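Local coordinates for Alpha/beta hydrolase fold protein (Ochrobactrum, PDB 4G9E), which opens the lactone ring of N-acyl homoserine lactones, bacterial quorum-sensing signals, and is seen here holding the ring-opened compound N-butanoyl-L-homoserine, at residues 33-36 against 37-41; 101-104 against 105-109; 121-125 against 126-130; 213-216 against 217-221. All coordinates share one frame; numbering follows the deposited sequence.

Contact 1. Residues 33-36 against 37-41; sequences NSSS and GAIFA. With C4L (N-butanoyl-L-homoserine), chain C.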
loop_
_atom_site.group_PDB
_atom_site.type_symbol
_atom_site.label_atom_id
_atom_site.label_comp_id
_atom_site.label_asym_id
_atom_site.label_seq_id
_atom_site.Cartn_x
_atom_site.Cartn_y
_atom_site.Cartn_z
ATOM N N ASN A 33 5.557 3.162 3.415
ATOM C CA ASN A 33 6.574 4.181 3.631
ATOM C C ASN A 33 7.943 3.539 3.856
ATOM O O ASN A 33 8.115 2.724 4.767
ATOM C CB ASN A 33 6.156 4.987 4.857
ATOM C CG ASN A 33 7.010 6.212 5.092
ATOM O OD1 ASN A 33 8.206 6.244 4.786
ATOM N ND2 ASN A 33 6.393 7.231 5.668
ATOM N N SER A 34 8.905 3.900 3.008
ATOM C CA SER A 34 10.292 3.449 3.141
ATOM C C SER A 34 10.473 1.959 2.890
ATOM O O SER A 34 11.489 1.381 3.274
ATOM C CB SER A 34 10.889 3.855 4.501
ATOM O OG SER A 34 10.815 5.268 4.680
ATOM N N SER A 35 9.493 1.344 2.232
ATOM C CA SER A 35 9.570 -0.077 1.931
ATOM C C SER A 35 9.872 -0.282 0.448
ATOM O O SER A 35 10.459 0.583 -0.205
ATOM C CB SER A 35 8.282 -0.792 2.352
ATOM O OG SER A 35 8.444 -2.197 2.325
ATOM N N SER A 36 9.466 -1.439 -0.064
ATOM C CA SER A 36 9.734 -1.851 -1.434
ATOM C C SER A 36 8.732 -2.939 -1.805
ATOM O O SER A 36 8.214 -3.623 -0.922
ATOM C CB SER A 36 11.149 -2.426 -1.527
ATOM O OG SER A 36 11.352 -3.144 -2.732
ATOM N N GLY A 37 8.455 -3.104 -3.097
ATOM C CA GLY A 37 7.641 -4.222 -3.552
ATOM C C GLY A 37 8.225 -5.581 -3.185
ATOM O O GLY A 37 7.508 -6.583 -3.146
ATOM N N ALA A 38 9.527 -5.631 -2.916
ATOM C CA ALA A 38 10.180 -6.870 -2.489
ATOM C C ALA A 38 9.574 -7.417 -1.194
ATOM O O ALA A 38 9.662 -8.615 -0.918
ATOM C CB ALA A 38 11.676 -6.643 -2.326
ATOM N N ILE A 39 8.941 -6.542 -0.413
ATOM C CA ILE A 39 8.326 -6.932 0.859
ATOM C C ILE A 39 7.189 -7.932 0.645
ATOM O O ILE A 39 6.804 -8.658 1.560
ATOM C CB ILE A 39 7.811 -5.680 1.642
ATOM C CG1 ILE A 39 7.708 -5.958 3.146
ATOM C CG2 ILE A 39 6.483 -5.187 1.092
ATOM C CD1 ILE A 39 9.038 -6.110 3.845
ATOM N N PHE A 40 6.659 -7.973 -0.574
ATOM C CA PHE A 40 5.533 -8.845 -0.901
ATOM C C PHE A 40 5.963 -10.210 -1.430
ATOM O O PHE A 40 5.174 -10.929 -2.045
ATOM C CB PHE A 40 4.600 -8.152 -1.895
ATOM C CG PHE A 40 4.001 -6.884 -1.359
ATOM C CD1 PHE A 40 3.338 -6.876 -0.141
ATOM C CD2 PHE A 40 4.106 -5.692 -2.064
ATOM C CE1 PHE A 40 2.779 -5.716 0.364
ATOM C CE2 PHE A 40 3.551 -4.526 -1.564
ATOM C CZ PHE A 40 2.886 -4.531 -0.354
ATOM N N ALA A 41 7.210 -10.579 -1.167
ATOM C CA ALA A 41 7.702 -11.914 -1.502
ATOM C C ALA A 41 6.713 -13.049 -1.188
ATOM O O ALA A 41 6.551 -13.958 -1.995
ATOM C CB ALA A 41 9.043 -12.169 -0.818
HETATM O O1 C4L C . 3.922 1.961 6.912
HETATM C C4 C4L C . 3.565 3.049 6.399
HETATM O O2 C4L C . 3.436 3.219 5.166
HETATM C C3 C4L C . 3.298 4.233 7.298
HETATM C C2 C4L C . 2.896 3.787 8.710
HETATM C C1 C4L C . 3.088 4.889 9.739
HETATM O O3 C4L C . 4.488 5.099 9.980
HETATM N N1 C4L C . 2.232 5.098 6.779
HETATM C C5 C4L C . 2.480 6.283 6.215
HETATM O O4 C4L C . 3.604 6.753 6.098
HETATM C C6 C4L C . 1.284 7.066 5.723
HETATM C C7 C4L C . 1.386 8.506 6.214
HETATM C C8 C4L C . 1.305 8.613 7.732
#

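Contact 2. Residues 101-104 against 105-109; sequences WSLG and GHIGI. With C4L (N-butanoyl-L-homoserine), chain C.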
loop_
_atom_site.group_PDB
_atom_site.type_symbol
_atom_site.label_atom_id
_atom_site.label_comp_id
_atom_site.label_asym_id
_atom_site.label_seq_id
_atom_site.Cartn_x
_atom_site.Cartn_y
_atom_site.Cartn_z
ATOM N N TRP A 101 -0.641 -1.314 1.057
ATOM C CA TRP A 101 -0.135 -1.464 2.410
ATOM C C TRP A 101 0.273 -0.101 2.965
ATOM O O TRP A 101 1.273 0.478 2.531
ATOM C CB TRP A 101 1.067 -2.410 2.423
ATOM C CG TRP A 101 1.699 -2.533 3.769
ATOM C CD1 TRP A 101 1.059 -2.577 4.975
ATOM C CD2 TRP A 101 3.099 -2.602 4.048
ATOM N NE1 TRP A 101 1.988 -2.663 5.992
ATOM C CE2 TRP A 101 3.244 -2.691 5.446
ATOM C CE3 TRP A 101 4.240 -2.625 3.247
ATOM C CZ2 TRP A 101 4.492 -2.787 6.062
ATOM C CZ3 TRP A 101 5.478 -2.717 3.860
ATOM C CH2 TRP A 101 5.595 -2.790 5.252
ATOM N N SER A 102 -0.514 0.389 3.924
ATOM C CA SER A 102 -0.193 1.555 4.726
ATOM C C SER A 102 -0.121 2.792 3.830
ATOM O O SER A 102 -1.145 3.166 3.280
ATOM C CB SER A 102 1.050 1.299 5.575
ATOM O OG SER A 102 1.088 2.237 6.637
ATOM N N LEU A 103 1.033 3.436 3.660
ATOM C CA LEU A 103 1.131 4.487 2.644
ATOM C C LEU A 103 0.523 4.001 1.326
ATOM O O LEU A 103 -0.177 4.744 0.641
ATOM C CB LEU A 103 2.587 4.892 2.448
ATOM C CG LEU A 103 2.894 5.800 1.257
ATOM C CD1 LEU A 103 2.174 7.142 1.372
ATOM C CD2 LEU A 103 4.400 6.005 1.111
ATOM N N GLY A 104 0.790 2.752 0.962
ATOM C CA GLY A 104 0.234 2.190 -0.259
ATOM C C GLY A 104 -1.287 2.148 -0.304
ATOM O O GLY A 104 -1.887 2.268 -1.379
ATOM N N GLY A 105 -1.917 1.955 0.853
ATOM C CA GLY A 105 -3.363 2.034 0.955
ATOM C C GLY A 105 -3.880 3.442 0.705
ATOM O O GLY A 105 -4.890 3.620 0.026
ATOM N N HIS A 106 -3.200 4.442 1.263
ATOM C CA HIS A 106 -3.566 5.833 0.998
ATOM C C HIS A 106 -3.419 6.152 -0.497
ATOM O O HIS A 106 -4.244 6.854 -1.082
ATOM C CB HIS A 106 -2.701 6.782 1.836
ATOM C CG HIS A 106 -2.883 6.616 3.314
ATOM N ND1 HIS A 106 -3.975 7.108 3.999
ATOM C CD2 HIS A 106 -2.113 5.992 4.238
ATOM C CE1 HIS A 106 -3.863 6.801 5.281
ATOM N NE2 HIS A 106 -2.744 6.119 5.453
ATOM N N ILE A 107 -2.345 5.653 -1.100
ATOM C CA ILE A 107 -2.129 5.787 -2.533
ATOM C C ILE A 107 -3.270 5.125 -3.312
ATOM O O ILE A 107 -3.819 5.703 -4.253
ATOM C CB ILE A 107 -0.759 5.204 -2.941
ATOM C CG1 ILE A 107 0.369 6.009 -2.278
ATOM C CG2 ILE A 107 -0.615 5.146 -4.463
ATOM C CD1 ILE A 107 1.721 5.350 -2.363
ATOM N N GLY A 108 -3.645 3.915 -2.904
ATOM C CA GLY A 108 -4.756 3.223 -3.536
ATOM C C GLY A 108 -6.056 4.010 -3.492
ATOM O O GLY A 108 -6.816 4.043 -4.458
ATOM N N ILE A 109 -6.315 4.660 -2.361
ATOM C CA ILE A 109 -7.495 5.508 -2.238
ATOM C C ILE A 109 -7.438 6.665 -3.253
ATOM O O ILE A 109 -8.432 6.975 -3.918
ATOM C CB ILE A 109 -7.666 6.027 -0.788
ATOM C CG1 ILE A 109 -7.947 4.866 0.175
ATOM C CG2 ILE A 109 -8.776 7.085 -0.720
ATOM C CD1 ILE A 109 -7.863 5.259 1.638
HETATM O O1 C4L C . 3.922 1.961 6.912
HETATM C C4 C4L C . 3.565 3.049 6.399
HETATM O O2 C4L C . 3.436 3.219 5.166
HETATM C C3 C4L C . 3.298 4.233 7.298
HETATM C C2 C4L C . 2.896 3.787 8.710
HETATM C C1 C4L C . 3.088 4.889 9.739
HETATM O O3 C4L C . 4.488 5.099 9.980
HETATM N N1 C4L C . 2.232 5.098 6.779
HETATM C C5 C4L C . 2.480 6.283 6.215
HETATM O O4 C4L C . 3.604 6.753 6.098
HETATM C C6 C4L C . 1.284 7.066 5.723
HETATM C C7 C4L C . 1.386 8.506 6.214
HETATM C C8 C4L C . 1.305 8.613 7.732
HETATM O O HOH W 1 -0.949 4.354 6.875
#

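Contact 3. Residues 121-125 against 126-130; sequences LMITG and TPPVA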
loop_
_atom_site.group_PDB
_atom_site.type_symbol
_atom_site.label_atom_id
_atom_site.label_comp_id
_atom_site.label_asym_id
_atom_site.label_seq_id
_atom_site.Cartn_x
_atom_site.Cartn_y
_atom_site.Cartn_z
ATOM N N LEU A 121 -10.340 -2.561 -4.083
ATOM C CA LEU A 121 -9.201 -2.037 -3.335
ATOM C C LEU A 121 -9.194 -2.666 -1.958
ATOM O O LEU A 121 -10.198 -2.580 -1.249
ATOM C CB LEU A 121 -9.336 -0.520 -3.185
ATOM C CG LEU A 121 -8.332 0.170 -2.259
ATOM C CD1 LEU A 121 -6.932 0.054 -2.813
ATOM C CD2 LEU A 121 -8.708 1.638 -2.087
ATOM N N MET A 122 -8.080 -3.297 -1.583
ATOM C CA MET A 122 -7.892 -3.766 -0.208
ATOM C C MET A 122 -6.834 -2.893 0.448
ATOM O O MET A 122 -5.774 -2.670 -0.137
ATOM C CB MET A 122 -7.459 -5.237 -0.165
ATOM C CG MET A 122 -7.191 -5.730 1.265
ATOM S SD MET A 122 -6.714 -7.462 1.385
ATOM C CE MET A 122 -8.303 -8.233 1.086
ATOM N N ILE A 123 -7.138 -2.406 1.648
ATOM C CA ILE A 123 -6.209 -1.565 2.398
ATOM C C ILE A 123 -5.880 -2.186 3.749
ATOM O O ILE A 123 -6.772 -2.617 4.500
ATOM C CB ILE A 123 -6.735 -0.117 2.547
ATOM C CG1 ILE A 123 -8.105 -0.074 3.239
ATOM C CG2 ILE A 123 -6.794 0.564 1.178
ATOM C CD1 ILE A 123 -8.600 1.343 3.550
ATOM N N THR A 124 -4.582 -2.235 4.033
ATOM C CA THR A 124 -4.045 -2.833 5.243
ATOM C C THR A 124 -3.058 -1.849 5.840
ATOM O O THR A 124 -2.153 -1.375 5.150
ATOM C CB THR A 124 -3.319 -4.148 4.904
ATOM O OG1 THR A 124 -4.283 -5.131 4.509
ATOM C CG2 THR A 124 -2.495 -4.667 6.086
ATOM N N GLY A 125 -3.231 -1.528 7.117
ATOM C CA GLY A 125 -2.368 -0.556 7.766
ATOM C C GLY A 125 -2.710 0.881 7.417
ATOM O O GLY A 125 -1.875 1.763 7.573
ATOM N N THR A 126 -3.947 1.112 6.982
ATOM C CA THR A 126 -4.388 2.387 6.423
ATOM C C THR A 126 -5.723 2.811 7.015
ATOM O O THR A 126 -6.746 2.193 6.734
ATOM C CB THR A 126 -4.610 2.232 4.910
ATOM O OG1 THR A 126 -3.421 1.736 4.287
ATOM C CG2 THR A 126 -5.030 3.546 4.262
ATOM N N PRO A 127 -5.730 3.891 7.813
ATOM C CA PRO A 127 -7.004 4.483 8.222
ATOM C C PRO A 127 -7.376 5.598 7.242
ATOM O O PRO A 127 -6.625 6.566 7.112
ATOM C CB PRO A 127 -6.676 5.077 9.593
ATOM C CG PRO A 127 -5.225 5.460 9.496
ATOM C CD PRO A 127 -4.583 4.566 8.445
ATOM N N PRO A 128 -8.506 5.467 6.532
ATOM C CA PRO A 128 -8.913 6.587 5.680
ATOM C C PRO A 128 -9.254 7.764 6.585
ATOM O O PRO A 128 -10.116 7.639 7.454
ATOM C CB PRO A 128 -10.154 6.043 4.961
ATOM C CG PRO A 128 -9.991 4.543 5.005
ATOM C CD PRO A 128 -9.390 4.302 6.369
ATOM N N VAL A 129 -8.539 8.871 6.424
ATOM C CA VAL A 129 -8.711 10.035 7.282
ATOM C C VAL A 129 -8.728 11.298 6.453
ATOM O O VAL A 129 -8.003 11.405 5.475
ATOM C CB VAL A 129 -7.566 10.171 8.327
ATOM C CG1 VAL A 129 -7.720 9.156 9.438
ATOM C CG2 VAL A 129 -6.193 10.063 7.668
ATOM N N ALA A 130 -9.576 12.241 6.845
ATOM C CA ALA A 130 -9.455 13.609 6.381
ATOM C C ALA A 130 -8.242 14.198 7.092
ATOM O O ALA A 130 -7.798 13.668 8.113
ATOM C CB ALA A 130 -10.702 14.392 6.725
HETATM O O HOH W 2 -6.427 -0.634 6.717
#

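Contact 4. Residues 213-216 against 217-221; sequences VVNG and RDEPF. With C4L (N-butanoyl-L-homoserine), chain C.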
loop_
_atom_site.group_PDB
_atom_site.type_symbol
_atom_site.label_atom_id
_atom_site.label_comp_id
_atom_site.label_asym_id
_atom_site.label_seq_id
_atom_site.Cartn_x
_atom_site.Cartn_y
_atom_site.Cartn_z
ATOM N N VAL A 213 -10.940 -4.166 4.035
ATOM C CA VAL A 213 -10.102 -3.622 5.091
ATOM C C VAL A 213 -9.638 -4.793 5.950
ATOM O O VAL A 213 -10.463 -5.509 6.524
ATOM C CB VAL A 213 -10.880 -2.613 5.956
ATOM C CG1 VAL A 213 -10.006 -2.077 7.082
ATOM C CG2 VAL A 213 -11.414 -1.470 5.103
ATOM N N VAL A 214 -8.325 -5.005 6.010
ATOM C CA VAL A 214 -7.745 -6.134 6.742
ATOM C C VAL A 214 -6.539 -5.628 7.525
ATOM O O VAL A 214 -5.623 -5.035 6.945
ATOM C CB VAL A 214 -7.278 -7.244 5.777
ATOM C CG1 VAL A 214 -6.605 -8.373 6.543
ATOM C CG2 VAL A 214 -8.447 -7.774 4.942
ATOM N N ASN A 215 -6.540 -5.846 8.838
ATOM C CA ASN A 215 -5.452 -5.370 9.695
ATOM C C ASN A 215 -5.039 -6.403 10.715
ATOM O O ASN A 215 -5.828 -7.267 11.096
ATOM C CB ASN A 215 -5.857 -4.108 10.449
ATOM C CG ASN A 215 -5.821 -2.894 9.569
ATOM O OD1 ASN A 215 -4.747 -2.389 9.252
ATOM N ND2 ASN A 215 -6.984 -2.434 9.139
ATOM N N GLY A 216 -3.801 -6.290 11.186
ATOM C CA GLY A 216 -3.358 -7.060 12.333
ATOM C C GLY A 216 -3.912 -6.495 13.631
ATOM O O GLY A 216 -3.957 -5.279 13.824
ATOM N N ARG A 217 -4.318 -7.377 14.539
ATOM C CA ARG A 217 -4.910 -6.965 15.806
ATOM C C ARG A 217 -3.957 -6.104 16.627
ATOM O O ARG A 217 -4.385 -5.211 17.358
ATOM C CB ARG A 217 -5.333 -8.196 16.620
ATOM C CG ARG A 217 -5.897 -7.868 17.995
ATOM C CD ARG A 217 -6.635 -9.061 18.605
ATOM N NE ARG A 217 -7.857 -9.365 17.862
ATOM C CZ ARG A 217 -8.979 -8.657 17.953
ATOM N NH1 ARG A 217 -9.044 -7.605 18.761
ATOM N NH2 ARG A 217 -10.038 -8.995 17.231
ATOM N N ASP A 218 -2.663 -6.384 16.509
ATOM C CA ASP A 218 -1.657 -5.698 17.309
ATOM C C ASP A 218 -1.031 -4.536 16.537
ATOM O O ASP A 218 0.102 -4.141 16.794
ATOM C CB ASP A 218 -0.606 -6.698 17.777
ATOM C CG ASP A 218 -1.221 -7.833 18.558
ATOM O OD1 ASP A 218 -2.140 -7.564 19.361
ATOM O OD2 ASP A 218 -0.819 -8.990 18.347
ATOM N N GLU A 219 -1.788 -3.986 15.593
ATOM C CA GLU A 219 -1.385 -2.789 14.855
ATOM C C GLU A 219 -0.772 -1.740 15.776
ATOM O O GLU A 219 -1.446 -1.251 16.680
ATOM C CB GLU A 219 -2.609 -2.179 14.173
ATOM C CG GLU A 219 -2.589 -2.256 12.669
ATOM C CD GLU A 219 -1.484 -1.417 12.044
ATOM O OE1 GLU A 219 -1.239 -1.589 10.833
ATOM O OE2 GLU A 219 -0.864 -0.589 12.747
ATOM N N PRO A 220 0.502 -1.377 15.546
ATOM C CA PRO A 220 1.146 -0.342 16.366
ATOM C C PRO A 220 0.930 1.078 15.844
ATOM O O PRO A 220 1.224 2.027 16.573
ATOM C CB PRO A 220 2.628 -0.702 16.263
ATOM C CG PRO A 220 2.755 -1.329 14.915
ATOM C CD PRO A 220 1.469 -2.078 14.678
ATOM N N PHE A 221 0.443 1.217 14.613
ATOM C CA PHE A 221 0.297 2.531 13.988
ATOM C C PHE A 221 -1.152 2.958 13.822
ATOM O O PHE A 221 -1.463 4.143 13.889
ATOM C CB PHE A 221 0.960 2.555 12.607
ATOM C CG PHE A 221 2.444 2.377 12.639
ATOM C CD1 PHE A 221 3.268 3.393 13.087
ATOM C CD2 PHE A 221 3.020 1.207 12.197
ATOM C CE1 PHE A 221 4.644 3.230 13.112
ATOM C CE2 PHE A 221 4.391 1.039 12.224
ATOM C CZ PHE A 221 5.204 2.048 12.680
HETATM O O1 C4L C . 3.922 1.961 6.912
HETATM C C4 C4L C . 3.565 3.049 6.399
HETATM O O2 C4L C . 3.436 3.219 5.166
HETATM C C3 C4L C . 3.298 4.233 7.298
HETATM C C2 C4L C . 2.896 3.787 8.710
HETATM C C1 C4L C . 3.088 4.889 9.739
HETATM O O3 C4L C . 4.488 5.099 9.980
HETATM N N1 C4L C . 2.232 5.098 6.779
HETATM C C5 C4L C . 2.480 6.283 6.215
HETATM O O4 C4L C . 3.604 6.753 6.098
HETATM C C6 C4L C . 1.284 7.066 5.723
HETATM C C7 C4L C . 1.386 8.506 6.214
HETATM C C8 C4L C . 1.305 8.613 7.732
#

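Contact 1. Residues 33-36 against 37-41
S36 and I39 face each other across a tight turn that starts the 3-10 segment 37-39. I39 N donates to S36 O at 3.1 Å with a fairly straight N-H (161°), yet it stands 53° out of the carbonyl plane and so does not lie on a lone pair. The CG2 methyl of I39 lies 3.1 Å from S36 O and at the same time sits over the centre of the F40 ring, 3.6 Å above its plane, a CH-pi arrangement. S35 OG lies alongside the isoleucine stem, 3.6 Å from I39 CB. In the S36 conformer described, one of two modelled, OG is turned anti to the backbone N (chi1 165°) and thus forward along the chain, where it accepts from A38 N at 3.1 Å; D58 is its stronger partner and also takes G37 N. At the other end N33 grips the ligand twice: its N reaches C4L O2 at 2.8 Å, and its ND2 reaches C4L O4 at 2.9 Å. S34 OG donates to N33 OD1, which fixes the amide so that ND2 is presented to the ligand. The whole turn links strand 24-30 to helix 41-45. Side chains from helices 154-165 and 171-179 pack on it, and W101 at the end of strand 97-101 lies against S35, I39 and F40.

Contact 2. Residues 101-104 against 105-109
S102 has the strained backbone of an elbow (phi 64°, psi -115°), and the chi1 of H106 (-63°), which sets its CG beside the backbone N, places the imidazole next to the serine carbonyl: H106 CD2 comes within 3.1 Å of S102 O. That oxygen also accepts from H106 N at 3.1 Å, nearly in line with the C=O, and receives a weak bond from G105 N. The CA of L103 and a water lie at the imidazole edge, in its plane. The water is 2.9 Å from H106 NE2 and 2.9 Å from S102 OG, and it accepts from C4L N1, so serine, histidine and ligand share one solvent molecule; H106 ND1 is held by Q200. S102 CB points away from the helix, and its OG, bonded to G125 O, stands only 2.6 Å from the ligand carboxyl carbon C4. Beside it, L103 N donates to C4L O2 at 2.8 Å; N33 N donates to the same oxygen, and two backbone N-H groups meeting it are consistent with an oxyanion hole. L103 CG packs 3.8 Å from I107 CD1. G104, the last glycine of the GxSxG nucleophile-elbow pattern of alpha/beta hydrolases, has no CB to press on W101 N. The elbow joins strand 97-101 to helix 103-111 within a beta-alpha-beta unit; helix 77-91 covers L103 and I107, while helix 200-206 packs on I109.

Contact 3. Residues 121-125 against 126-130
I123 turns back over the loop that follows its own strand, and its side chain meets T126 first and P128 last. CB lies 4.0 Å from T126 CB. With chi1 at 58°, CG1 is wedged between the backbone N and the carbonyl carbon; an extended second torsion (174°) then carries CD1 outward. There the methyl finds two neighbours, CG of the P128 ring at 3.8 Å and the T126 carbonyl oxygen, also 3.8 Å from I123 CD1, giving an apolar contact with P128 CG beside the T126 carbonyl. No direct hydrogen bond crosses the bend. A water does so instead, accepting from T126 N at 3.0 Å and giving a weak bond to I123 O at 3.0 Å. The bend runs through G125, whose phi is positive (78°) and whose N is tied to N215 OD1. The hydrogen bond of T126 OG1 goes to S102 O. The bend follows the C-terminal end of strand 120-124, which lies in the sheet between strands 97-101 and 211-216, while T126, P127 and P128 lean on helix 103-111 through H106 and I109.

Contact 4. Residues 213-216 against 217-221
The amide of N215 and the carboxylate of E219 meet with their planes steeply inclined, 75° apart, N215 OD1 lying 3.9 Å from E219 OE1 and 4.0 Å from E219 CG. Neither group spends its polar atoms on the other: OD1 accepts from G125 N, and OE1 is bonded to H248 ND1. The second carboxylate oxygen, OE2, takes F221 N at 2.9 Å and V222 N as well, so backbone amides fix the rotation of the acid. The F221 ring carries C4L O3 over one face, 3.6 Å above the plane and displaced toward the rim, with C4L C1 3.7 Å from CD1; it also meets H248 edge-to-face. An unusual chi1 (-112°) and a bend at chi2 (-66°) swing the E219 carboxylate back toward the strand end, with CG 3.5 Å from G216 O. A type I turn sets E219 CB 3.4 Å from that oxygen, and E219 N donates to it at 3.1 Å from well above the carbonyl plane. R217, on the outer side, forms a salt bridge with D244. A carboxylate on the turn after this strand, bonded to a histidine, fits the acid of a Ser-His-Glu charge relay in an alpha/beta hydrolase, probably with S102 and H248.

In the fold
Followed from the N terminus, the four contacts are strictly in series: each turns the chain locally, and none encloses or crosses another. Contact 1 lies after strand 24-30, contact 2 where strand 97-101 enters its helix, contact 3 after strand 120-124 and contact 4 after strand 211-216. Contacts 1 and 2 touch where N33 N packs 3.6 Å from L103 CB; contacts 2 and 3 are joined by a probable hydrogen bond between S102 N and T124 O (2.7 Å). Contact 3 also meets contact 4, as their strands are neighbours in the sheet. Contacts 1 and 4 do not touch, their nearest atoms being about 8 Å apart. Contacts 1, 2 and 4 border C4L, and contact 3 stands behind, joined to contacts 2 and 4.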